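Local coordinates for protein 3-polyprenyl-4-hydroxybenzoate decarboxylase and related decarboxylases (Pelotomaculum thermopropionicum, PDB 6H6X) that binds prenylated FMN with manganese and potassium and, as the UbiD-class enzyme HmfF, probably interconverts 2,5-furandicarboxylic acid and 2-furoic acid by reversible decarboxylation, at residues 146-151 / 209-214; 134-139 / 168-173; 37-42 / 292-297. The protein carries 8 engineered substitutions. One frame throughout, in Å; residues are numbered along the deposited sequence.

Contacts 1 and 2 have centres 8 Å apart, and their strands, 146-157 and 130-139, are antiparallel neighbours in one sheet: Asn147 N lies 2.9 Å from Ala138 O, and Ser149 O 2.8 Å from Leu136 N. Together they supply the manganese ligands Asn147, Glu210 and His169 and grip the phosphate of prenylated FMN. Contact 3 lies across the chain's centre, with its own centre 23 Å from that of contact 1 and 26 Å from that of contact 2, and touches neither. It reaches the same cofactor at its far end, where His296 meets the ring system. Residues 37-42 and 292-297 also close a long chain loop within which both other contacts are nested.

Contact 1: residues 146-151 / 209-214; sequences RNVSIH and DELEIA. With MN (manganese (II) ion), chain H; K (potassium ion), chain G; 4LU (1-deoxy-5-O-phosphono-1-(3,3,4,5-tetramethyl-9,11-dioxo-2,3,8,9,10,11-hexahydro-7H-quinolino[1,8-fg]pteridin-12-ium-7-y l)-D-ribitol), chain I.
Glu210 and Val148 join the first turn of helix 210-217 to strand 146-157 in the Rift-related, FMN-binding domain of this UbiD enzyme. Glu210 CB packs on Val148 CB at 3.8 Å, and CG runs on past Val148 O. A bend at chi2 (95°) then turns the carboxylate toward the two metal ions that join it to the phosphate of prenylated FMN. OE1 accepts from Val148 N at 2.9 Å in a fairly straight bond (163°), met from above the carboxylate plane. OE2 bridges the two cations, lying 2.3 Å from manganese and 2.6 Å from potassium, so the OE1 bond helps fix the rotation of a metal ligand. Asn147 splits its amide between OD1, bound to manganese, and ND2, which donates to phosphate oxygen O2P, while Val148 O turns to potassium. His169 adds to the manganese site, Ser200 O and Ala202 O to the potassium site. Val148 CG2 sits 3.6 Å from Leu211 CG. Leu211 CD1 lies over one face of the Arg146 guanidinium, toward its rim, and Arg146 NH1 pairs with Glu233. Asp209 is the N-cap, its OD1 accepting from Leu211 N at 2.8 Å. Its carboxylate is turned 61° from the guanidinium plane, yet in a side-on salt bridge OD2 takes both Arg146 NE at 2.7 Å, from above the carboxylate plane, and Arg146 NH2 at 2.6 Å, nearly in line with the C-O bond.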
loop_
_atom_site.group_PDB
_atom_site.type_symbol
_atom_site.label_atom_id
_atom_site.label_comp_id
_atom_site.label_asym_id
_atom_site.label_seq_id
_atom_site.Cartn_x
_atom_site.Cartn_y
_atom_site.Cartn_z
ATOM N N ARG B 146 -37.160 -3.722 18.733
ATOM C CA ARG B 146 -36.783 -3.944 17.350
ATOM C C ARG B 146 -35.259 -3.956 17.169
ATOM O O ARG B 146 -34.560 -3.111 17.737
ATOM C CB ARG B 146 -37.377 -2.848 16.486
ATOM C CG ARG B 146 -37.290 -3.142 15.002
ATOM C CD ARG B 146 -38.364 -2.336 14.278
ATOM N NE ARG B 146 -38.209 -0.908 14.540
ATOM C CZ ARG B 146 -39.137 0.025 14.311
ATOM N NH1 ARG B 146 -40.305 -0.271 13.787
ATOM N NH2 ARG B 146 -38.857 1.280 14.566
ATOM N N ASN B 147 -34.773 -4.891 16.351
ATOM C CA ASN B 147 -33.374 -4.968 15.950
ATOM C C ASN B 147 -33.239 -5.105 14.423
ATOM O O ASN B 147 -34.065 -5.726 13.778
ATOM C CB ASN B 147 -32.725 -6.175 16.628
ATOM C CG ASN B 147 -31.194 -6.136 16.591
ATOM O OD1 ASN B 147 -30.566 -5.435 17.397
ATOM N ND2 ASN B 147 -30.578 -6.932 15.666
ATOM N N VAL B 148 -32.150 -4.567 13.882
ATOM C CA VAL B 148 -31.801 -4.711 12.490
ATOM C C VAL B 148 -30.354 -5.254 12.410
ATOM O O VAL B 148 -29.482 -4.785 13.109
ATOM C CB VAL B 148 -31.875 -3.360 11.789
ATOM C CG1 VAL B 148 -31.642 -3.491 10.293
ATOM C CG2 VAL B 148 -33.196 -2.659 12.139
ATOM N N SER B 149 -30.134 -6.228 11.544
ATOM C CA SER B 149 -28.802 -6.747 11.223
ATOM C C SER B 149 -28.783 -7.283 9.782
ATOM O O SER B 149 -29.836 -7.448 9.152
ATOM C CB SER B 149 -28.430 -7.886 12.215
ATOM O OG SER B 149 -29.541 -8.745 12.459
ATOM N N ILE B 150 -27.582 -7.565 9.274
ATOM C CA ILE B 150 -27.450 -8.106 7.927
ATOM C C ILE B 150 -26.894 -9.518 8.036
ATOM O O ILE B 150 -25.844 -9.732 8.646
ATOM C CB ILE B 150 -26.514 -7.236 7.056
ATOM C CG1 ILE B 150 -27.153 -5.878 6.823
ATOM C CG2 ILE B 150 -26.215 -7.928 5.707
ATOM C CD1 ILE B 150 -26.312 -4.955 5.946
ATOM N N HIS B 151 -27.578 -10.452 7.396
ATOM C CA HIS B 151 -27.217 -11.897 7.381
ATOM C C HIS B 151 -27.196 -12.370 5.944
ATOM O O HIS B 151 -28.036 -11.952 5.119
ATOM C CB HIS B 151 -28.234 -12.720 8.200
ATOM C CG HIS B 151 -28.362 -12.227 9.601
ATOM N ND1 HIS B 151 -27.632 -12.751 10.642
ATOM C CD2 HIS B 151 -29.026 -11.162 10.109
ATOM C CE1 HIS B 151 -27.874 -12.055 11.743
ATOM N NE2 HIS B 151 -28.707 -11.077 11.442
ATOM N N ASP B 209 -32.854 0.394 18.721
ATOM C CA ASP B 209 -33.419 0.077 17.432
ATOM C C ASP B 209 -32.537 0.745 16.377
ATOM O O ASP B 209 -32.432 1.981 16.289
ATOM C CB ASP B 209 -34.872 0.580 17.404
ATOM C CG ASP B 209 -35.534 0.449 16.048
ATOM O OD1 ASP B 209 -34.930 -0.091 15.102
ATOM O OD2 ASP B 209 -36.690 0.903 15.938
ATOM N N GLU B 210 -31.879 -0.083 15.570
ATOM C CA GLU B 210 -31.044 0.482 14.508
ATOM C C GLU B 210 -31.791 1.295 13.472
ATOM O O GLU B 210 -31.186 2.156 12.843
ATOM C CB GLU B 210 -30.195 -0.582 13.847
ATOM C CG GLU B 210 -29.155 -1.109 14.815
ATOM C CD GLU B 210 -29.587 -2.366 15.546
ATOM O OE1 GLU B 210 -30.811 -2.670 15.695
ATOM O OE2 GLU B 210 -28.647 -3.076 15.942
ATOM N N LEU B 211 -33.085 1.095 13.307
ATOM C CA LEU B 211 -33.849 1.991 12.370
ATOM C C LEU B 211 -33.914 3.442 12.897
ATOM O O LEU B 211 -33.908 4.385 12.127
ATOM C CB LEU B 211 -35.257 1.447 12.118
ATOM C CG LEU B 211 -35.344 0.093 11.426
ATOM C CD1 LEU B 211 -36.809 -0.253 11.165
ATOM C CD2 LEU B 211 -34.570 0.042 10.110
ATOM N N GLU B 212 -33.913 3.593 14.212
ATOM C CA GLU B 212 -33.843 4.903 14.885
ATOM C C GLU B 212 -32.484 5.542 14.775
ATOM O O GLU B 212 -32.366 6.768 14.632
ATOM C CB GLU B 212 -34.282 4.765 16.356
ATOM C CG GLU B 212 -35.746 4.386 16.424
ATOM C CD GLU B 212 -36.348 4.369 17.822
ATOM O OE1 GLU B 212 -35.617 4.306 18.840
ATOM O OE2 GLU B 212 -37.592 4.384 17.895
ATOM N N ILE B 213 -31.444 4.715 14.754
ATOM C CA ILE B 213 -30.119 5.212 14.448
ATOM C C ILE B 213 -30.075 5.729 13.009
ATOM O O ILE B 213 -29.594 6.830 12.729
ATOM C CB ILE B 213 -29.053 4.140 14.727
ATOM C CG1 ILE B 213 -29.039 3.799 16.225
ATOM C CG2 ILE B 213 -27.673 4.660 14.346
ATOM C CD1 ILE B 213 -28.340 2.496 16.549
ATOM N N ALA B 214 -30.631 4.962 12.088
ATOM C CA ALA B 214 -30.689 5.411 10.693
ATOM C C ALA B 214 -31.440 6.719 10.558
ATOM O O ALA B 214 -31.013 7.594 9.838
ATOM C CB ALA B 214 -31.374 4.348 9.837
HETATM MN MN MN H . -28.855 -4.631 17.664
HETATM K K K G . -26.966 -4.338 14.366
HETATM C C9 4LU I . -22.695 -7.739 7.766
HETATM C C8 4LU I . -22.574 -7.215 6.444
HETATM C C7 4LU I . -22.543 -8.033 5.310
HETATM C C10 4LU I . -23.250 -11.011 9.533
HETATM C C6 4LU I . -22.390 -9.529 5.525
HETATM N N3 4LU I . -24.503 -13.484 9.856
HETATM C C2 4LU I . -24.349 -12.643 10.929
HETATM C C13 4LU I . -21.968 -10.364 2.967
HETATM C C5 4LU I . -22.370 -10.610 4.407
HETATM C C1 4LU I . -22.161 -12.314 6.170
HETATM O O2 4LU I . -24.790 -12.994 12.067
HETATM N N1 4LU I . -23.745 -11.428 10.764
HETATM C C4 4LU I . -24.055 -13.168 8.605
HETATM O O4 4LU I . -24.232 -13.960 7.644
HETATM C C4A 4LU I . -23.368 -11.845 8.396
HETATM N N5 4LU I . -22.900 -11.410 7.112
HETATM C C3 4LU I . -22.326 -12.027 4.866
HETATM C C12 4LU I . -23.896 -10.689 4.113
HETATM C C5A 4LU I . -22.687 -10.025 6.872
HETATM C C7M 4LU I . -22.402 -7.425 3.916
HETATM C C8M 4LU I . -22.551 -5.712 6.357
HETATM C C9A 4LU I . -22.712 -9.120 8.055
HETATM N N10 4LU I . -22.660 -9.731 9.366
HETATM C "C1'" 4LU I . -22.500 -8.925 10.575
HETATM C "C2'" 4LU I . -23.782 -8.366 11.235
HETATM O "O2'" 4LU I . -24.715 -7.814 10.301
HETATM C "C3'" 4LU I . -23.363 -7.248 12.177
HETATM O "O3'" 4LU I . -22.301 -7.706 13.016
HETATM C "C4'" 4LU I . -24.544 -6.704 12.987
HETATM O "O4'" 4LU I . -24.320 -5.375 13.549
HETATM C "C5'" 4LU I . -25.001 -7.579 14.142
HETATM O "O5'" 4LU I . -26.086 -6.782 14.662
HETATM P P 4LU I . -26.700 -6.977 16.155
HETATM O O2P 4LU I . -27.968 -6.108 16.235
HETATM O O3P 4LU I . -27.087 -8.481 16.254
HETATM O O1P 4LU I . -25.591 -6.485 17.086
HETATM O O HOH W 1 -26.572 -3.930 17.820
#

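Contact 2: residues 134-139 / 168-173; sequences AILIAR and RHLWHF. With MN (manganese (II) ion), chain H; 4LU (1-deoxy-5-O-phosphono-1-(3,3,4,5-tetramethyl-9,11-dioxo-2,3,8,9,10,11-hexahydro-7H-quinolino[1,8-fg]pteridin-12-ium-7-y l)-D-ribitol), chain I.
Phosphate oxygen O1P of prenylated FMN is gripped by Arg168 NH2 at 2.9 Å, by a weak bond from Arg168 NE and by a water that also binds manganese, at the head of a helix whose Leu170 and Phe173 pack on Leu136 and Ala138. This is strand 130-139 of the FMN-binding sheet lined by helix 169-179, the two short segments inclined at 41° with their axes 9.1 Å apart. Leu170, with CG anti to its own nitrogen (chi1 -178°), sends both methyls to the strand: CD2 lies 3.8 Å from Leu136 CD1, and CD1 is 4.0 Å from Ala138 CB. The two leucines meet at about a right angle. One turn on, Phe173 turns its ring edge to Ala138 O, which lies in the ring plane and 3.6 Å from CE2; separately, Phe173 CD2 is 3.5 Å from Arg139 C. At the polar end His169 N donates to O3P at 3.0 Å, and His169 ND1 binds manganese at 2.4 Å beside Asn147 and Glu210. With the apolar turn seated on the sheet, the helix N-terminus faces the phosphate, and its dipole probably adds to the arginine and the metal in balancing the phosphate charge.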
loop_
_atom_site.group_PDB
_atom_site.type_symbol
_atom_site.label_atom_id
_atom_site.label_comp_id
_atom_site.label_asym_id
_atom_site.label_seq_id
_atom_site.Cartn_x
_atom_site.Cartn_y
_atom_site.Cartn_z
ATOM N N ALA B 134 -29.454 -7.530 2.355
ATOM C CA ALA B 134 -30.761 -7.384 2.944
ATOM C C ALA B 134 -30.581 -7.030 4.390
ATOM O O ALA B 134 -29.878 -7.730 5.105
ATOM C CB ALA B 134 -31.558 -8.676 2.863
ATOM N N ILE B 135 -31.236 -5.950 4.824
ATOM C CA ILE B 135 -31.388 -5.701 6.243
ATOM C C ILE B 135 -32.520 -6.572 6.784
ATOM O O ILE B 135 -33.565 -6.692 6.171
ATOM C CB ILE B 135 -31.567 -4.218 6.587
ATOM C CG1 ILE B 135 -32.887 -3.629 6.063
ATOM C CG2 ILE B 135 -30.385 -3.429 6.079
ATOM C CD1 ILE B 135 -33.132 -2.195 6.556
ATOM N N LEU B 136 -32.283 -7.215 7.914
ATOM C CA LEU B 136 -33.219 -8.138 8.527
ATOM C C LEU B 136 -33.793 -7.442 9.767
ATOM O O LEU B 136 -33.060 -7.177 10.705
ATOM C CB LEU B 136 -32.519 -9.418 8.943
ATOM C CG LEU B 136 -33.437 -10.577 9.354
ATOM C CD1 LEU B 136 -32.726 -11.902 9.120
ATOM C CD2 LEU B 136 -33.917 -10.462 10.784
ATOM N N ILE B 137 -35.090 -7.131 9.738
ATOM C CA ILE B 137 -35.774 -6.442 10.814
ATOM C C ILE B 137 -36.589 -7.492 11.585
ATOM O O ILE B 137 -37.336 -8.254 10.998
ATOM C CB ILE B 137 -36.674 -5.342 10.243
ATOM C CG1 ILE B 137 -35.843 -4.354 9.476
ATOM C CG2 ILE B 137 -37.435 -4.603 11.340
ATOM C CD1 ILE B 137 -36.595 -3.689 8.349
ATOM N N ALA B 138 -36.419 -7.524 12.894
ATOM C CA ALA B 138 -37.203 -8.414 13.762
ATOM C C ALA B 138 -37.487 -7.784 15.140
ATOM O O ALA B 138 -36.843 -6.789 15.550
ATOM C CB ALA B 138 -36.483 -9.728 13.918
ATOM N N ARG B 139 -38.479 -8.342 15.835
ATOM C CA ARG B 139 -38.792 -7.917 17.204
ATOM C C ARG B 139 -38.585 -9.031 18.223
ATOM O O ARG B 139 -38.810 -10.196 17.928
ATOM C CB ARG B 139 -40.215 -7.370 17.297
ATOM C CG ARG B 139 -40.355 -5.967 16.724
ATOM C CD ARG B 139 -41.741 -5.353 16.960
ATOM N NE ARG B 139 -41.815 -3.990 16.404
ATOM C CZ ARG B 139 -41.443 -2.870 17.045
ATOM N NH1 ARG B 139 -41.006 -2.887 18.294
ATOM N NH2 ARG B 139 -41.521 -1.691 16.436
ATOM N N ARG B 168 -25.549 -12.994 18.494
ATOM C CA ARG B 168 -25.697 -11.545 18.741
ATOM C C ARG B 168 -27.221 -11.316 18.995
ATOM O O ARG B 168 -27.890 -12.205 19.521
ATOM C CB ARG B 168 -25.155 -10.715 17.553
ATOM C CG ARG B 168 -23.646 -10.759 17.260
ATOM C CD ARG B 168 -22.808 -9.845 18.162
ATOM N NE ARG B 168 -23.367 -8.488 18.330
ATOM C CZ ARG B 168 -23.412 -7.778 19.470
ATOM N NH1 ARG B 168 -22.919 -8.243 20.619
ATOM N NH2 ARG B 168 -23.966 -6.562 19.462
ATOM N N HIS B 169 -27.804 -10.186 18.589
ATOM C CA HIS B 169 -29.187 -9.889 18.968
ATOM C C HIS B 169 -30.258 -10.747 18.300
ATOM O O HIS B 169 -31.178 -11.192 18.970
ATOM C CB HIS B 169 -29.490 -8.399 18.813
ATOM C CG HIS B 169 -28.602 -7.536 19.653
ATOM N ND1 HIS B 169 -28.373 -6.210 19.383
ATOM C CD2 HIS B 169 -27.856 -7.831 20.752
ATOM C CE1 HIS B 169 -27.535 -5.718 20.277
ATOM N NE2 HIS B 169 -27.209 -6.679 21.125
ATOM N N LEU B 170 -30.183 -10.974 16.997
ATOM C CA LEU B 170 -31.178 -11.786 16.344
ATOM C C LEU B 170 -31.215 -13.203 16.936
ATOM O O LEU B 170 -32.270 -13.788 17.101
ATOM C CB LEU B 170 -30.873 -11.859 14.861
ATOM C CG LEU B 170 -31.899 -12.668 14.069
ATOM C CD1 LEU B 170 -33.302 -12.071 14.225
ATOM C CD2 LEU B 170 -31.489 -12.744 12.610
ATOM N N TRP B 171 -30.045 -13.757 17.221
ATOM C CA TRP B 171 -29.940 -15.061 17.891
ATOM C C TRP B 171 -30.677 -15.092 19.243
ATOM O O TRP B 171 -31.410 -16.037 19.542
ATOM C CB TRP B 171 -28.469 -15.401 18.093
ATOM C CG TRP B 171 -28.236 -16.734 18.703
ATOM C CD1 TRP B 171 -27.795 -16.988 19.973
ATOM C CD2 TRP B 171 -28.431 -18.007 18.076
ATOM N NE1 TRP B 171 -27.712 -18.337 20.172
ATOM C CE2 TRP B 171 -28.082 -18.995 19.030
ATOM C CE3 TRP B 171 -28.859 -18.413 16.797
ATOM C CZ2 TRP B 171 -28.136 -20.386 18.749
ATOM C CZ3 TRP B 171 -28.927 -19.807 16.516
ATOM C CH2 TRP B 171 -28.560 -20.771 17.496
ATOM N N HIS B 172 -30.478 -14.045 20.038
ATOM C CA HIS B 172 -31.190 -13.893 21.286
ATOM C C HIS B 172 -32.697 -13.932 21.044
ATOM O O HIS B 172 -33.400 -14.687 21.715
ATOM C CB HIS B 172 -30.782 -12.610 21.996
ATOM C CG HIS B 172 -31.195 -12.569 23.435
ATOM N ND1 HIS B 172 -32.171 -11.710 23.913
ATOM C CD2 HIS B 172 -30.791 -13.312 24.496
ATOM C CE1 HIS B 172 -32.325 -11.909 25.210
ATOM N NE2 HIS B 172 -31.521 -12.892 25.582
ATOM N N PHE B 173 -33.186 -13.170 20.061
ATOM C CA PHE B 173 -34.618 -13.176 19.738
ATOM C C PHE B 173 -35.092 -14.538 19.289
ATOM O O PHE B 173 -36.178 -14.954 19.666
ATOM C CB PHE B 173 -34.961 -12.230 18.591
ATOM C CG PHE B 173 -34.828 -10.771 18.899
ATOM C CD1 PHE B 173 -34.280 -10.296 20.090
ATOM C CD2 PHE B 173 -35.218 -9.863 17.938
ATOM C CE1 PHE B 173 -34.138 -8.942 20.320
ATOM C CE2 PHE B 173 -35.100 -8.501 18.160
ATOM C CZ PHE B 173 -34.552 -8.034 19.350
HETATM MN MN MN H . -28.855 -4.631 17.664
HETATM C C9 4LU I . -22.695 -7.739 7.766
HETATM C C8 4LU I . -22.574 -7.215 6.444
HETATM C C7 4LU I . -22.543 -8.033 5.310
HETATM C C10 4LU I . -23.250 -11.011 9.533
HETATM C C6 4LU I . -22.390 -9.529 5.525
HETATM N N3 4LU I . -24.503 -13.484 9.856
HETATM C C2 4LU I . -24.349 -12.643 10.929
HETATM C C13 4LU I . -21.968 -10.364 2.967
HETATM C C5 4LU I . -22.370 -10.610 4.407
HETATM C C1 4LU I . -22.161 -12.314 6.170
HETATM O O2 4LU I . -24.790 -12.994 12.067
HETATM N N1 4LU I . -23.745 -11.428 10.764
HETATM C C4 4LU I . -24.055 -13.168 8.605
HETATM O O4 4LU I . -24.232 -13.960 7.644
HETATM C C4A 4LU I . -23.368 -11.845 8.396
HETATM N N5 4LU I . -22.900 -11.410 7.112
HETATM C C3 4LU I . -22.326 -12.027 4.866
HETATM C C12 4LU I . -23.896 -10.689 4.113
HETATM C C5A 4LU I . -22.687 -10.025 6.872
HETATM C C7M 4LU I . -22.402 -7.425 3.916
HETATM C C8M 4LU I . -22.551 -5.712 6.357
HETATM C C9A 4LU I . -22.712 -9.120 8.055
HETATM N N10 4LU I . -22.660 -9.731 9.366
HETATM C "C1'" 4LU I . -22.500 -8.925 10.575
HETATM C "C2'" 4LU I . -23.782 -8.366 11.235
HETATM O "O2'" 4LU I . -24.715 -7.814 10.301
HETATM C "C3'" 4LU I . -23.363 -7.248 12.177
HETATM O "O3'" 4LU I . -22.301 -7.706 13.016
HETATM C "C4'" 4LU I . -24.544 -6.704 12.987
HETATM O "O4'" 4LU I . -24.320 -5.375 13.549
HETATM C "C5'" 4LU I . -25.001 -7.579 14.142
HETATM O "O5'" 4LU I . -26.086 -6.782 14.662
HETATM P P 4LU I . -26.700 -6.977 16.155
HETATM O O2P 4LU I . -27.968 -6.108 16.235
HETATM O O3P 4LU I . -27.087 -8.481 16.254
HETATM O O1P 4LU I . -25.591 -6.485 17.086
HETATM O O HOH W 1 -26.572 -3.930 17.820
#

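Contact 3: residues 37-42 / 292-297; sequences QADGIC and ASREHL. With 4LU (1-deoxy-5-O-phosphono-1-(3,3,4,5-tetramethyl-9,11-dioxo-2,3,8,9,10,11-hexahydro-7H-quinolino[1,8-fg]pteridin-12-ium-7-y l)-D-ribitol), chain I.
Asp39 OD1 meets the start of helix 294-315 closely, taking Arg294 N at 2.8 Å through its syn lone pair in a nearly straight bond (163°). The Asp39 carboxylate carbon is swung anti to the backbone N (chi1 -172°), which carries OD1 across to the helix, 3.3 Å from Arg294 CB and 3.5 Å from Ser293 CB. A carboxylate at this spot would probably be favoured by the positive end of the helix dipole. Ser293 is the N-cap: its OG accepts from His296 N at 3.2 Å and also bonds Ile290 O, so side chains from both segments serve the amides of the first turn. The contact thus ties the loop after helix 30-38, in the N-terminal UbiD domain, to the long helix 294-315, whose first turn borders the cofactor. His296, on that first turn, takes Ala292 N on ND1 in its ring plane at 2.9 Å, while its ring meets the cofactor, CD2 lying 3.2 Å from cofactor methyl C7M. The other side of Asp39 is looser. OD2 accepts from a water that also donates to Ala292 O at 2.7 Å, in the loop before the helix, and accepts from Arg294 NH1, rather than meeting the guanidinium directly. Arg294 leads its tip away to Glu376 of the second subunit, and exposed Gly40 only brushes its aliphatic part, CA standing 4.3 Å from Arg294 CG.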
loop_
_atom_site.group_PDB
_atom_site.type_symbol
_atom_site.label_atom_id
_atom_site.label_comp_id
_atom_site.label_asym_id
_atom_site.label_seq_id
_atom_site.Cartn_x
_atom_site.Cartn_y
_atom_site.Cartn_z
ATOM N N GLN B 37 -13.475 -5.604 -10.309
ATOM C CA GLN B 37 -12.603 -4.669 -11.050
ATOM C C GLN B 37 -13.011 -3.232 -10.844
ATOM O O GLN B 37 -12.233 -2.357 -11.115
ATOM C CB GLN B 37 -12.577 -4.991 -12.539
ATOM C CG GLN B 37 -12.007 -6.373 -12.830
ATOM C CD GLN B 37 -12.205 -6.816 -14.251
ATOM O OE1 GLN B 37 -11.975 -6.049 -15.150
ATOM N NE2 GLN B 37 -12.550 -8.074 -14.450
ATOM N N ALA B 38 -14.214 -2.980 -10.370
ATOM C CA ALA B 38 -14.630 -1.590 -10.077
ATOM C C ALA B 38 -14.479 -1.241 -8.603
ATOM O O ALA B 38 -14.710 -0.112 -8.214
ATOM C CB ALA B 38 -16.067 -1.393 -10.538
ATOM N N ASP B 39 -14.074 -2.212 -7.790
ATOM C CA ASP B 39 -14.074 -2.106 -6.315
ATOM C C ASP B 39 -13.307 -0.852 -5.904
ATOM O O ASP B 39 -12.176 -0.666 -6.287
ATOM C CB ASP B 39 -13.406 -3.373 -5.715
ATOM C CG ASP B 39 -13.513 -3.473 -4.178
ATOM O OD1 ASP B 39 -14.433 -2.889 -3.545
ATOM O OD2 ASP B 39 -12.656 -4.182 -3.605
ATOM N N GLY B 40 -13.946 0.015 -5.145
ATOM C CA GLY B 40 -13.322 1.234 -4.708
ATOM C C GLY B 40 -13.255 2.375 -5.726
ATOM O O GLY B 40 -12.834 3.478 -5.338
ATOM N N ILE B 41 -13.629 2.162 -7.003
ATOM C CA ILE B 41 -13.545 3.278 -7.979
ATOM C C ILE B 41 -14.957 3.745 -8.317
ATOM O O ILE B 41 -15.254 4.916 -8.212
ATOM C CB ILE B 41 -12.623 3.034 -9.228
ATOM C CG1 ILE B 41 -13.415 2.895 -10.550
ATOM C CG2 ILE B 41 -11.634 1.899 -8.981
ATOM C CD1 ILE B 41 -12.576 2.723 -11.817
ATOM N N CYS B 42 -15.835 2.825 -8.672
ATOM C CA CYS B 42 -17.205 3.185 -8.944
ATOM C C CYS B 42 -18.221 2.067 -8.760
ATOM O O CYS B 42 -17.910 0.896 -8.841
ATOM C CB CYS B 42 -17.313 3.734 -10.383
ATOM S SG CYS B 42 -17.155 2.410 -11.611
ATOM N N ALA B 292 -16.139 -9.280 0.834
ATOM C CA ALA B 292 -14.817 -8.691 0.880
ATOM C C ALA B 292 -14.502 -7.514 -0.062
ATOM O O ALA B 292 -13.339 -7.127 -0.204
ATOM C CB ALA B 292 -13.770 -9.796 0.721
ATOM N N SER B 293 -15.508 -6.902 -0.669
ATOM C CA SER B 293 -15.335 -5.631 -1.379
ATOM C C SER B 293 -15.172 -4.492 -0.364
ATOM O O SER B 293 -15.426 -4.647 0.828
ATOM C CB SER B 293 -16.566 -5.328 -2.259
ATOM O OG SER B 293 -17.712 -5.137 -1.460
ATOM N N ARG B 294 -14.762 -3.344 -0.852
ATOM C CA ARG B 294 -14.666 -2.115 -0.045
ATOM C C ARG B 294 -15.977 -1.736 0.574
ATOM O O ARG B 294 -16.017 -1.338 1.727
ATOM C CB ARG B 294 -14.098 -0.957 -0.871
ATOM C CG ARG B 294 -12.601 -1.081 -1.209
ATOM C CD ARG B 294 -11.819 -1.120 0.078
ATOM N NE ARG B 294 -10.401 -0.805 -0.136
ATOM C CZ ARG B 294 -9.425 -1.698 -0.268
ATOM N NH1 ARG B 294 -9.638 -3.058 -0.219
ATOM N NH2 ARG B 294 -8.197 -1.221 -0.400
ATOM N N GLU B 295 -17.064 -1.952 -0.162
ATOM C CA GLU B 295 -18.394 -1.700 0.343
ATOM C C GLU B 295 -18.689 -2.615 1.541
ATOM O O GLU B 295 -19.218 -2.158 2.560
ATOM C CB GLU B 295 -19.410 -1.899 -0.786
ATOM C CG GLU B 295 -20.877 -1.706 -0.460
ATOM C CD GLU B 295 -21.841 -2.047 -1.656
ATOM O OE1 GLU B 295 -21.557 -2.946 -2.517
ATOM O OE2 GLU B 295 -22.933 -1.397 -1.724
ATOM N N HIS B 296 -18.390 -3.896 1.408
ATOM C CA HIS B 296 -18.589 -4.823 2.502
ATOM C C HIS B 296 -17.720 -4.437 3.704
ATOM O O HIS B 296 -18.224 -4.302 4.800
ATOM C CB HIS B 296 -18.260 -6.237 2.067
ATOM C CG HIS B 296 -18.488 -7.275 3.108
ATOM N ND1 HIS B 296 -17.909 -8.516 3.043
ATOM C CD2 HIS B 296 -19.193 -7.253 4.260
ATOM C CE1 HIS B 296 -18.303 -9.247 4.072
ATOM N NE2 HIS B 296 -19.070 -8.495 4.839
ATOM N N LEU B 297 -16.429 -4.250 3.459
ATOM C CA LEU B 297 -15.479 -3.944 4.534
ATOM C C LEU B 297 -15.789 -2.619 5.245
ATOM O O LEU B 297 -15.818 -2.577 6.482
ATOM C CB LEU B 297 -14.040 -3.960 3.979
ATOM C CG LEU B 297 -13.536 -5.327 3.470
ATOM C CD1 LEU B 297 -12.092 -5.257 3.091
ATOM C CD2 LEU B 297 -13.842 -6.479 4.436
HETATM C C9 4LU I . -22.695 -7.739 7.766
HETATM C C8 4LU I . -22.574 -7.215 6.444
HETATM C C7 4LU I . -22.543 -8.033 5.310
HETATM C C10 4LU I . -23.250 -11.011 9.533
HETATM C C6 4LU I . -22.390 -9.529 5.525
HETATM N N3 4LU I . -24.503 -13.484 9.856
HETATM C C2 4LU I . -24.349 -12.643 10.929
HETATM C C13 4LU I . -21.968 -10.364 2.967
HETATM C C5 4LU I . -22.370 -10.610 4.407
HETATM C C1 4LU I . -22.161 -12.314 6.170
HETATM O O2 4LU I . -24.790 -12.994 12.067
HETATM N N1 4LU I . -23.745 -11.428 10.764
HETATM C C4 4LU I . -24.055 -13.168 8.605
HETATM O O4 4LU I . -24.232 -13.960 7.644
HETATM C C4A 4LU I . -23.368 -11.845 8.396
HETATM N N5 4LU I . -22.900 -11.410 7.112
HETATM C C3 4LU I . -22.326 -12.027 4.866
HETATM C C12 4LU I . -23.896 -10.689 4.113
HETATM C C5A 4LU I . -22.687 -10.025 6.872
HETATM C C7M 4LU I . -22.402 -7.425 3.916
HETATM C C8M 4LU I . -22.551 -5.712 6.357
HETATM C C9A 4LU I . -22.712 -9.120 8.055
HETATM N N10 4LU I . -22.660 -9.731 9.366
HETATM C "C1'" 4LU I . -22.500 -8.925 10.575
HETATM C "C2'" 4LU I . -23.782 -8.366 11.235
HETATM O "O2'" 4LU I . -24.715 -7.814 10.301
HETATM C "C3'" 4LU I . -23.363 -7.248 12.177
HETATM O "O3'" 4LU I . -22.301 -7.706 13.016
HETATM C "C4'" 4LU I . -24.544 -6.704 12.987
HETATM O "O4'" 4LU I . -24.320 -5.375 13.549
HETATM C "C5'" 4LU I . -25.001 -7.579 14.142
HETATM O "O5'" 4LU I . -26.086 -6.782 14.662
HETATM P P 4LU I . -26.700 -6.977 16.155
HETATM O O2P 4LU I . -27.968 -6.108 16.235
HETATM O O3P 4LU I . -27.087 -8.481 16.254
HETATM O O1P 4LU I . -25.591 -6.485 17.086
HETATM O O HOH W 2 -11.772 -5.019 -0.913
#